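Local structure of reticulocyte-binding protein 2a (Plasmodium vivax, 4Z8N) at residues 27-30 / 31-35; 36-39 / 40-43; 128-131 / 132-135; 244-247 / 248-252. The protein probably mediates recognition of red blood cells, most likely reticulocytes, during invasion by the malaria parasite, through the largely alpha-helical erythrocyte-binding domain described here. One frame throughout, in Å; residues are numbered along the deposited sequence.

Contact 1: 27-30 / 31-35; sequences QMNY and FAEIK
With CG of Y30 anti to its backbone N (chi1 170°) and CG1 of I34 lying beside its own backbone N, the phenol ring and the isoleucine branch meet one turn apart on helix 26-37 of the largely helical erythrocyte-binding domain. The contact is an i to i+4 CH-pi interaction: I34 CG1 sits over one face of the Y30 ring, 4.0 Å from its centroid, shifted toward the CZ side. The CD1 methyl reaches on along the ring as far as the hydroxyl, 3.7 Å from Y30 OH. F31 leaves the helix on a different course, and its ring stands oblique to that of Y30, with the planes 61° apart and Y30 CD2 3.6 Å from F31 CD1. On the main chain, F31 N donates to Q27 O and I34 N donates to Y30 O, the latter bond the straighter at 163°. Outside the segment, Y30 packs on F254 and A257 of helix 246-297 and on N130 of helix 119-136, whereas F31 meets F129 of helix 119-136 edge-to-face. N29 and E33 run side by side with amide and carboxylate nearly coplanar. N29 OD1 is buried without a polar partner and lies 4.0 Å from E33 OE2. Q27 O, besides accepting the bond from F31 N, rests over one face of the F31 ring, 3.2 Å from F31 CG.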
loop_
_atom_site.group_PDB
_atom_site.type_symbol
_atom_site.label_atom_id
_atom_site.label_comp_id
_atom_site.label_asym_id
_atom_site.label_seq_id
_atom_site.Cartn_x
_atom_site.Cartn_y
_atom_site.Cartn_z
ATOM N N GLN A 27 -8.301 1.811 -7.951
ATOM C CA GLN A 27 -9.368 1.787 -8.952
ATOM C C GLN A 27 -9.260 0.553 -9.846
ATOM O O GLN A 27 -10.271 -0.025 -10.248
ATOM C CB GLN A 27 -9.337 3.054 -9.817
ATOM C CG GLN A 27 -9.642 4.354 -9.072
ATOM C CD GLN A 27 -8.387 5.094 -8.638
ATOM O OE1 GLN A 27 -7.472 4.508 -8.056
ATOM N NE2 GLN A 27 -8.338 6.392 -8.922
ATOM N N MET A 28 -8.028 0.158 -10.155
ATOM C CA MET A 28 -7.781 -0.991 -11.019
ATOM C C MET A 28 -8.226 -2.265 -10.326
ATOM O O MET A 28 -8.743 -3.185 -10.958
ATOM C CB MET A 28 -6.301 -1.074 -11.403
ATOM C CG MET A 28 -5.759 0.198 -12.047
ATOM S SD MET A 28 -6.560 0.604 -13.614
ATOM C CE MET A 28 -5.758 -0.546 -14.720
ATOM N N ASN A 29 -8.018 -2.307 -9.014
ATOM C CA ASN A 29 -8.495 -3.409 -8.199
ATOM C C ASN A 29 -10.019 -3.449 -8.214
ATOM O O ASN A 29 -10.629 -4.512 -8.304
ATOM C CB ASN A 29 -7.980 -3.272 -6.767
ATOM C CG ASN A 29 -7.928 -4.596 -6.038
ATOM O OD1 ASN A 29 -8.954 -5.241 -5.826
ATOM N ND2 ASN A 29 -6.731 -5.004 -5.639
ATOM N N TYR A 30 -10.622 -2.269 -8.134
ATOM C CA TYR A 30 -12.071 -2.129 -8.155
ATOM C C TYR A 30 -12.670 -2.623 -9.474
ATOM O O TYR A 30 -13.682 -3.326 -9.481
ATOM C CB TYR A 30 -12.456 -0.668 -7.903
ATOM C CG TYR A 30 -13.916 -0.354 -8.140
ATOM C CD1 TYR A 30 -14.879 -0.680 -7.195
ATOM C CD2 TYR A 30 -14.329 0.282 -9.305
ATOM C CE1 TYR A 30 -16.211 -0.394 -7.405
ATOM C CE2 TYR A 30 -15.664 0.573 -9.525
ATOM C CZ TYR A 30 -16.598 0.232 -8.571
ATOM O OH TYR A 30 -17.924 0.518 -8.778
ATOM N N PHE A 31 -12.038 -2.263 -10.588
ATOM C CA PHE A 31 -12.533 -2.660 -11.902
ATOM C C PHE A 31 -12.476 -4.174 -12.081
ATOM O O PHE A 31 -13.317 -4.758 -12.768
ATOM C CB PHE A 31 -11.735 -1.963 -13.008
ATOM C CG PHE A 31 -11.889 -0.469 -13.017
ATOM C CD1 PHE A 31 -13.080 0.122 -12.626
ATOM C CD2 PHE A 31 -10.837 0.347 -13.405
ATOM C CE1 PHE A 31 -13.226 1.500 -12.631
ATOM C CE2 PHE A 31 -10.975 1.726 -13.410
ATOM C CZ PHE A 31 -12.172 2.303 -13.023
ATOM N N ALA A 32 -11.486 -4.806 -11.458
ATOM C CA ALA A 32 -11.361 -6.258 -11.500
ATOM C C ALA A 32 -12.472 -6.918 -10.689
ATOM O O ALA A 32 -12.979 -7.973 -11.063
ATOM C CB ALA A 32 -9.993 -6.693 -10.983
ATOM N N GLU A 33 -12.850 -6.284 -9.582
ATOM C CA GLU A 33 -13.916 -6.798 -8.724
ATOM C C GLU A 33 -15.273 -6.750 -9.415
ATOM O O GLU A 33 -16.048 -7.704 -9.336
ATOM C CB GLU A 33 -13.978 -6.016 -7.409
ATOM C CG GLU A 33 -12.812 -6.295 -6.482
ATOM C CD GLU A 33 -12.709 -7.762 -6.113
ATOM O OE1 GLU A 33 -13.764 -8.393 -5.883
ATOM O OE2 GLU A 33 -11.578 -8.286 -6.063
ATOM N N ILE A 34 -15.555 -5.637 -10.085
ATOM C CA ILE A 34 -16.803 -5.477 -10.824
ATOM C C ILE A 34 -16.929 -6.550 -11.902
ATOM O O ILE A 34 -18.023 -7.054 -12.168
ATOM C CB ILE A 34 -16.899 -4.077 -11.469
ATOM C CG1 ILE A 34 -17.019 -3.002 -10.390
ATOM C CG2 ILE A 34 -18.098 -3.984 -12.404
ATOM C CD1 ILE A 34 -18.272 -3.126 -9.552
ATOM N N LYS A 35 -15.795 -6.917 -12.493
ATOM C CA LYS A 35 -15.765 -7.871 -13.596
ATOM C C LYS A 35 -16.480 -9.181 -13.275
ATOM O O LYS A 35 -17.263 -9.669 -14.086
ATOM C CB LYS A 35 -14.321 -8.156 -14.012
ATOM C CG LYS A 35 -14.196 -9.133 -15.166
ATOM C CD LYS A 35 -12.749 -9.290 -15.602
ATOM C CE LYS A 35 -12.393 -8.303 -16.699
ATOM N NZ LYS A 35 -12.701 -8.851 -18.052
#

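Contact 2: 36-39 / 40-43; sequences YYIT and YHYE
H41 and I38 close a type I beta turn, I38 to H41, that joins helix 26-37 to helix 42-69 in this mainly helical domain, with H41 at the N-cap position of the second helix. The turn is held by H41 N donating to I38 O over 3.0 Å. The donor stands well above the carbonyl plane, 58° out of it, as the tight reversal of the chain brings it in from one side of the C=O group.

From CB outward, the H41 side chain first passes I38 O, 3.7 Å from H41 CB. Its CG lies beside the backbone N (chi1 -57°), which turns the imidazole back toward I38. The CD2 corner then comes 4.3 Å from I38 CB, and I38 CA lies at the ring edge, near the ring plane. At the far end NE2 is hydrogen-bonded to Y253 OH, while ND1 has a weak hydrogen bond to a PEG molecule that probably came from the crystallisation liquor. The histidine therefore ties the interhelical turn to helix 246-297.

On the outer side of the turn, T39 and Y40 point the same way, and the T39 CG2 methyl approaches Y40 CD1 to 3.9 Å. Y42 folds back over the end of the turn, placing Y40 O above the centre of its ring, 3.5 Å from the plane. A water bridges the last turn of the first helix to the loop: it donates to Y37 O at 2.9 Å and accepts from Y40 N at 3.0 Å.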
loop_
_atom_site.group_PDB
_atom_site.type_symbol
_atom_site.label_atom_id
_atom_site.label_comp_id
_atom_site.label_asym_id
_atom_site.label_seq_id
_atom_site.Cartn_x
_atom_site.Cartn_y
_atom_site.Cartn_z
ATOM N N TYR A 36 -16.232 -9.753 -12.099
ATOM C CA TYR A 36 -16.910 -11.000 -11.751
ATOM C C TYR A 36 -18.074 -10.770 -10.786
ATOM O O TYR A 36 -18.787 -11.708 -10.423
ATOM C CB TYR A 36 -15.921 -12.019 -11.175
ATOM C CG TYR A 36 -15.285 -11.649 -9.855
ATOM C CD1 TYR A 36 -15.861 -12.040 -8.652
ATOM C CD2 TYR A 36 -14.092 -10.942 -9.810
ATOM C CE1 TYR A 36 -15.276 -11.719 -7.440
ATOM C CE2 TYR A 36 -13.500 -10.615 -8.602
ATOM C CZ TYR A 36 -14.096 -11.007 -7.421
ATOM O OH TYR A 36 -13.514 -10.689 -6.216
ATOM N N TYR A 37 -18.274 -9.518 -10.391
ATOM C CA TYR A 37 -19.431 -9.148 -9.584
ATOM C C TYR A 37 -20.722 -9.349 -10.381
ATOM O O TYR A 37 -21.684 -9.938 -9.885
ATOM C CB TYR A 37 -19.316 -7.690 -9.119
ATOM C CG TYR A 37 -20.211 -7.328 -7.949
ATOM C CD1 TYR A 37 -21.593 -7.249 -8.095
ATOM C CD2 TYR A 37 -19.668 -7.047 -6.699
ATOM C CE1 TYR A 37 -22.408 -6.918 -7.030
ATOM C CE2 TYR A 37 -20.475 -6.708 -5.628
ATOM C CZ TYR A 37 -21.845 -6.644 -5.800
ATOM O OH TYR A 37 -22.655 -6.310 -4.739
ATOM N N ILE A 38 -20.728 -8.863 -11.619
ATOM C CA ILE A 38 -21.930 -8.853 -12.454
ATOM C C ILE A 38 -22.008 -10.039 -13.415
ATOM O O ILE A 38 -22.662 -9.960 -14.458
ATOM C CB ILE A 38 -22.012 -7.555 -13.277
ATOM C CG1 ILE A 38 -20.772 -7.413 -14.166
ATOM C CG2 ILE A 38 -22.147 -6.355 -12.357
ATOM C CD1 ILE A 38 -20.820 -6.225 -15.106
ATOM N N THR A 39 -21.355 -11.138 -13.049
ATOM C CA THR A 39 -21.224 -12.293 -13.933
ATOM C C THR A 39 -22.560 -12.949 -14.297
ATOM O O THR A 39 -22.650 -13.666 -15.293
ATOM C CB THR A 39 -20.295 -13.362 -13.310
ATOM O OG1 THR A 39 -20.208 -14.495 -14.183
ATOM C CG2 THR A 39 -20.815 -13.806 -11.950
ATOM N N TYR A 40 -23.598 -12.697 -13.508
ATOM C CA TYR A 40 -24.893 -13.317 -13.770
ATOM C C TYR A 40 -25.880 -12.367 -14.444
ATOM O O TYR A 40 -26.989 -12.765 -14.805
ATOM C CB TYR A 40 -25.485 -13.872 -12.476
ATOM C CG TYR A 40 -25.247 -15.354 -12.325
ATOM C CD1 TYR A 40 -24.097 -15.838 -11.710
ATOM C CD2 TYR A 40 -26.160 -16.274 -12.823
ATOM C CE1 TYR A 40 -23.874 -17.197 -11.584
ATOM C CE2 TYR A 40 -25.946 -17.630 -12.700
ATOM C CZ TYR A 40 -24.805 -18.086 -12.081
ATOM O OH TYR A 40 -24.598 -19.438 -11.963
ATOM N N HIS A 41 -25.476 -11.113 -14.613
ATOM C CA HIS A 41 -26.210 -10.191 -15.468
ATOM C C HIS A 41 -25.579 -10.266 -16.844
ATOM O O HIS A 41 -24.643 -9.530 -17.150
ATOM C CB HIS A 41 -26.178 -8.771 -14.913
ATOM C CG HIS A 41 -26.713 -8.664 -13.521
ATOM N ND1 HIS A 41 -28.035 -8.907 -13.216
ATOM C CD2 HIS A 41 -26.109 -8.349 -12.352
ATOM C CE1 HIS A 41 -28.222 -8.745 -11.919
ATOM N NE2 HIS A 41 -27.069 -8.404 -11.372
ATOM N N TYR A 42 -26.103 -11.171 -17.662
ATOM C CA TYR A 42 -25.401 -11.650 -18.845
ATOM C C TYR A 42 -24.988 -10.546 -19.813
ATOM O O TYR A 42 -23.807 -10.429 -20.127
ATOM C CB TYR A 42 -26.261 -12.697 -19.551
ATOM C CG TYR A 42 -26.712 -13.787 -18.601
ATOM C CD1 TYR A 42 -25.784 -14.505 -17.854
ATOM C CD2 TYR A 42 -28.058 -14.087 -18.437
ATOM C CE1 TYR A 42 -26.181 -15.497 -16.976
ATOM C CE2 TYR A 42 -28.467 -15.081 -17.560
ATOM C CZ TYR A 42 -27.522 -15.782 -16.833
ATOM O OH TYR A 42 -27.916 -16.770 -15.959
ATOM N N GLU A 43 -25.936 -9.724 -20.256
ATOM C CA GLU A 43 -25.622 -8.681 -21.229
ATOM C C GLU A 43 -24.680 -7.627 -20.649
ATOM O O GLU A 43 -23.782 -7.138 -21.340
ATOM C CB GLU A 43 -26.894 -8.008 -21.751
ATOM C CG GLU A 43 -26.611 -6.979 -22.839
ATOM C CD GLU A 43 -27.863 -6.303 -23.363
ATOM O OE1 GLU A 43 -28.944 -6.492 -22.766
ATOM O OE2 GLU A 43 -27.763 -5.577 -24.374
HETATM O O HOH W 1 -23.413 -12.180 -10.594
#

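Contact 3: 128-131 / 132-135; sequences KFNE and KIYS
The backbone of 128-135 is helical, with K132 N donating to K128 O at 3.2 Å and I133 N to F129 O at 3.0 Å, before these i to i+4 bonds give way to a weak i to i+3 bond from Y134 N to E131 O. On the buried side, F129 and I133 pair one turn apart. The F129 ring is swung away from its own amide N (chi1 -180°) and forward along the helix until CE2 lies 3.7 Å from I133 CD1; the methyl meets the ring obliquely. I133 CG1 also packs on the main chain, 3.2 Å from F129 O.

Round the helix toward its exposed side, N130 and Y134 form a second i to i+4 pair. Here the amide and ring planes are almost perpendicular, at 88°, and N130 ND2 meets the ring at its edge, in plane, 4.0 Å from Y134 CE1. The same edge of the ring also approaches the backbone, with Y134 CD1 3.3 Å from N130 O. Three residues after K132, the S135 hydroxyl folds back on the helix and donates to K132 O over 2.9 Å.

Beyond the segment, F129 packs on A51, S55 and V56 of helix 42-69 and I133 on Y48, while Y134 meets F254 of helix 246-297 edge-to-face. Apolar residues one turn apart on the inner side, with charged and polar ones outside, are characteristic of amphipathic helices in mainly helical domains such as this one.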
loop_
_atom_site.group_PDB
_atom_site.type_symbol
_atom_site.label_atom_id
_atom_site.label_comp_id
_atom_site.label_asym_id
_atom_site.label_seq_id
_atom_site.Cartn_x
_atom_site.Cartn_y
_atom_site.Cartn_z
ATOM N N LYS A 128 -13.006 8.215 -16.024
ATOM C CA LYS A 128 -13.794 8.150 -17.251
ATOM C C LYS A 128 -14.398 6.764 -17.457
ATOM O O LYS A 128 -15.559 6.640 -17.847
ATOM C CB LYS A 128 -12.935 8.532 -18.457
ATOM C CG LYS A 128 -12.851 10.030 -18.709
ATOM C CD LYS A 128 -11.664 10.374 -19.594
ATOM C CE LYS A 128 -10.947 11.618 -19.093
ATOM N NZ LYS A 128 -9.469 11.514 -19.258
ATOM N N PHE A 129 -13.613 5.725 -17.194
ATOM C CA PHE A 129 -14.109 4.357 -17.318
ATOM C C PHE A 129 -15.140 4.044 -16.238
ATOM O O PHE A 129 -16.100 3.312 -16.483
ATOM C CB PHE A 129 -12.963 3.347 -17.248
ATOM C CG PHE A 129 -13.413 1.916 -17.372
ATOM C CD1 PHE A 129 -13.737 1.383 -18.611
ATOM C CD2 PHE A 129 -13.511 1.104 -16.252
ATOM C CE1 PHE A 129 -14.153 0.068 -18.731
ATOM C CE2 PHE A 129 -13.927 -0.214 -16.365
ATOM C CZ PHE A 129 -14.247 -0.731 -17.606
ATOM N N ASN A 130 -14.936 4.599 -15.047
ATOM C CA ASN A 130 -15.869 4.408 -13.943
ATOM C C ASN A 130 -17.255 4.951 -14.273
ATOM O O ASN A 130 -18.265 4.342 -13.924
ATOM C CB ASN A 130 -15.342 5.072 -12.670
ATOM C CG ASN A 130 -16.226 4.807 -11.466
ATOM O OD1 ASN A 130 -16.325 3.673 -10.995
ATOM N ND2 ASN A 130 -16.869 5.851 -10.958
ATOM N N GLU A 131 -17.299 6.096 -14.948
ATOM C CA GLU A 131 -18.567 6.675 -15.371
ATOM C C GLU A 131 -19.202 5.796 -16.444
ATOM O O GLU A 131 -20.425 5.682 -16.527
ATOM C CB GLU A 131 -18.376 8.106 -15.888
ATOM C CG GLU A 131 -19.666 8.767 -16.367
ATOM C CD GLU A 131 -19.591 10.286 -16.392
ATOM O OE1 GLU A 131 -19.172 10.843 -17.427
ATOM O OE2 GLU A 131 -19.955 10.924 -15.380
ATOM N N LYS A 132 -18.359 5.163 -17.252
ATOM C CA LYS A 132 -18.829 4.297 -18.324
ATOM C C LYS A 132 -19.499 3.047 -17.757
ATOM O O LYS A 132 -20.425 2.506 -18.360
ATOM C CB LYS A 132 -17.671 3.910 -19.248
ATOM C CG LYS A 132 -18.104 3.272 -20.557
ATOM C CD LYS A 132 -16.976 3.284 -21.577
ATOM C CE LYS A 132 -17.480 2.880 -22.954
ATOM N NZ LYS A 132 -16.461 3.119 -24.014
ATOM N N ILE A 133 -19.031 2.602 -16.594
ATOM C CA ILE A 133 -19.602 1.435 -15.930
ATOM C C ILE A 133 -21.078 1.654 -15.595
ATOM O O ILE A 133 -21.896 0.746 -15.743
ATOM C CB ILE A 133 -18.827 1.087 -14.638
ATOM C CG1 ILE A 133 -17.362 0.784 -14.958
ATOM C CG2 ILE A 133 -19.459 -0.106 -13.932
ATOM C CD1 ILE A 133 -16.557 0.310 -13.764
ATOM N N TYR A 134 -21.411 2.867 -15.158
ATOM C CA TYR A 134 -22.786 3.210 -14.796
ATOM C C TYR A 134 -23.767 2.974 -15.941
ATOM O O TYR A 134 -24.877 2.487 -15.725
ATOM C CB TYR A 134 -22.872 4.670 -14.344
ATOM C CG TYR A 134 -22.493 4.899 -12.898
ATOM C CD1 TYR A 134 -21.164 5.069 -12.526
ATOM C CD2 TYR A 134 -23.464 4.954 -11.905
ATOM C CE1 TYR A 134 -20.813 5.283 -11.206
ATOM C CE2 TYR A 134 -23.123 5.169 -10.583
ATOM C CZ TYR A 134 -21.796 5.332 -10.240
ATOM O OH TYR A 134 -21.448 5.544 -8.925
ATOM N N SER A 135 -23.359 3.321 -17.158
ATOM C CA SER A 135 -24.227 3.161 -18.320
ATOM C C SER A 135 -24.251 1.712 -18.801
ATOM O O SER A 135 -25.229 1.267 -19.396
ATOM C CB SER A 135 -23.783 4.086 -19.457
ATOM O OG SER A 135 -22.526 3.690 -19.978
#

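Contact 4: 244-247 / 248-252; sequences VPLS and TLKKL
V244 and L249 cross at about a right angle at the start of helix 246-297, with V244 CG2 3.9 Å from L249 CD1. The valine precedes the helix, and its CB-CG2 branch reaches forward over the first turn. L246 approaches the same leucine obliquely, its CD1 lying 4.1 Å from L249 CD2, so the two methyls of L249 are shared between V244 and L246.

P245 occupies the N-cap position. Its ring crosses T248 obliquely, bringing CG to 3.4 Å from T248 OG1. T248 has OG1 beside its backbone N (chi1 -62°) and therefore facing the proline, while CG2 is directed to V244 CB. P245 O receives the first i to i+4 bond of the helix, from L249 N at 3.0 Å and in the carbonyl plane, together with a weak one from T248 N. One residue on, K250 N donates to L246 O over 2.9 Å, at 160°. The aliphatic part of K250 continues from there: its CG rests 3.5 Å from L246 O before the chain bends at chi3.

K250 NZ is probably hydrogen-bonded to Y134 O, near the end of helix 119-136, and is hydrogen-bonded to N138 OD1 in the loop that follows. V244 shares backbone hydrogen bonds with C146, and L246 packs on that same cysteine, so the start of helix 246-297 is joined to the loop between helices 119-136 and 149-162.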
loop_
_atom_site.group_PDB
_atom_site.type_symbol
_atom_site.label_atom_id
_atom_site.label_comp_id
_atom_site.label_asym_id
_atom_site.label_seq_id
_atom_site.Cartn_x
_atom_site.Cartn_y
_atom_site.Cartn_z
ATOM N N VAL A 244 -35.420 -3.631 -5.101
ATOM C CA VAL A 244 -34.989 -2.235 -5.162
ATOM C C VAL A 244 -34.989 -1.754 -6.612
ATOM O O VAL A 244 -34.926 -2.566 -7.535
ATOM C CB VAL A 244 -33.575 -2.030 -4.556
ATOM C CG1 VAL A 244 -33.539 -2.458 -3.098
ATOM C CG2 VAL A 244 -32.529 -2.782 -5.365
ATOM N N PRO A 245 -35.085 -0.431 -6.821
ATOM C CA PRO A 245 -34.931 0.101 -8.180
ATOM C C PRO A 245 -33.487 -0.019 -8.663
ATOM O O PRO A 245 -32.580 -0.140 -7.838
ATOM C CB PRO A 245 -35.351 1.568 -8.036
ATOM C CG PRO A 245 -35.134 1.883 -6.593
ATOM C CD PRO A 245 -35.456 0.619 -5.856
ATOM N N LEU A 246 -33.284 0.019 -9.977
ATOM C CA LEU A 246 -31.963 -0.197 -10.563
ATOM C C LEU A 246 -30.936 0.845 -10.127
ATOM O O LEU A 246 -29.784 0.505 -9.852
ATOM C CB LEU A 246 -32.054 -0.214 -12.091
ATOM C CG LEU A 246 -30.725 -0.396 -12.830
ATOM C CD1 LEU A 246 -30.046 -1.693 -12.412
ATOM C CD2 LEU A 246 -30.929 -0.356 -14.336
ATOM N N SER A 247 -31.351 2.107 -10.072
ATOM C CA SER A 247 -30.459 3.192 -9.674
ATOM C C SER A 247 -29.872 2.931 -8.292
ATOM O O SER A 247 -28.708 3.235 -8.027
ATOM C CB SER A 247 -31.198 4.530 -9.689
ATOM O OG SER A 247 -32.220 4.554 -8.708
ATOM N N THR A 248 -30.692 2.361 -7.416
ATOM C CA THR A 248 -30.251 1.969 -6.086
ATOM C C THR A 248 -29.299 0.781 -6.171
ATOM O O THR A 248 -28.268 0.747 -5.499
ATOM C CB THR A 248 -31.447 1.606 -5.183
ATOM O OG1 THR A 248 -32.292 2.752 -5.022
ATOM C CG2 THR A 248 -30.968 1.135 -3.816
ATOM N N LEU A 249 -29.654 -0.183 -7.015
ATOM C CA LEU A 249 -28.883 -1.411 -7.169
ATOM C C LEU A 249 -27.447 -1.142 -7.603
ATOM O O LEU A 249 -26.514 -1.771 -7.100
ATOM C CB LEU A 249 -29.561 -2.337 -8.180
ATOM C CG LEU A 249 -29.025 -3.767 -8.225
ATOM C CD1 LEU A 249 -29.452 -4.529 -6.980
ATOM C CD2 LEU A 249 -29.488 -4.480 -9.488
ATOM N N LYS A 250 -27.278 -0.213 -8.539
ATOM C CA LYS A 250 -25.951 0.152 -9.027
ATOM C C LYS A 250 -25.065 0.645 -7.892
ATOM O O LYS A 250 -23.898 0.262 -7.788
ATOM C CB LYS A 250 -26.048 1.227 -10.113
ATOM C CG LYS A 250 -26.682 0.761 -11.408
ATOM C CD LYS A 250 -26.220 1.622 -12.572
ATOM C CE LYS A 250 -27.387 2.299 -13.267
ATOM N NZ LYS A 250 -26.946 3.071 -14.463
ATOM N N LYS A 251 -25.630 1.495 -7.041
ATOM C CA LYS A 251 -24.889 2.064 -5.922
ATOM C C LYS A 251 -24.566 1.001 -4.876
ATOM O O LYS A 251 -23.480 1.006 -4.296
ATOM C CB LYS A 251 -25.671 3.216 -5.291
ATOM C CG LYS A 251 -24.806 4.202 -4.536
ATOM C CD LYS A 251 -25.613 4.982 -3.520
ATOM C CE LYS A 251 -24.710 5.822 -2.652
ATOM N NZ LYS A 251 -23.616 6.450 -3.453
ATOM N N LEU A 252 -25.505 0.088 -4.642
ATOM C CA LEU A 252 -25.271 -1.026 -3.730
ATOM C C LEU A 252 -24.127 -1.892 -4.245
ATOM O O LEU A 252 -23.236 -2.279 -3.485
ATOM C CB LEU A 252 -26.542 -1.864 -3.554
ATOM C CG LEU A 252 -27.549 -1.380 -2.508
ATOM C CD1 LEU A 252 -28.732 -2.330 -2.423
ATOM C CD2 LEU A 252 -26.884 -1.234 -1.146
#

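All four contacts lie on the same side of the chain's centre, grouped where helices 26-37, 42-69, 119-136 and 246-297 come together. Contacts 1 and 3, with centres 12 Å apart, touch through ring-to-ring and ring-to-amide packing: F31 CE1 is 3.7 Å from F129 CD2, and Y30 CE2 is 3.5 Å from N130 OD1. Contact 2 continues directly from contact 1 along the sequence, its centre 13 Å away, and packs against contact 4, with Y37 OH 4.3 Å from L252 O. A probable hydrogen bond between Y134 O and K250 NZ joins contacts 3 and 4. The side chains of Q27 and K128 lie about 10 and 9 Å from that of E120, a calcium ligand in another structure of this protein, although no calcium is bound to this chain.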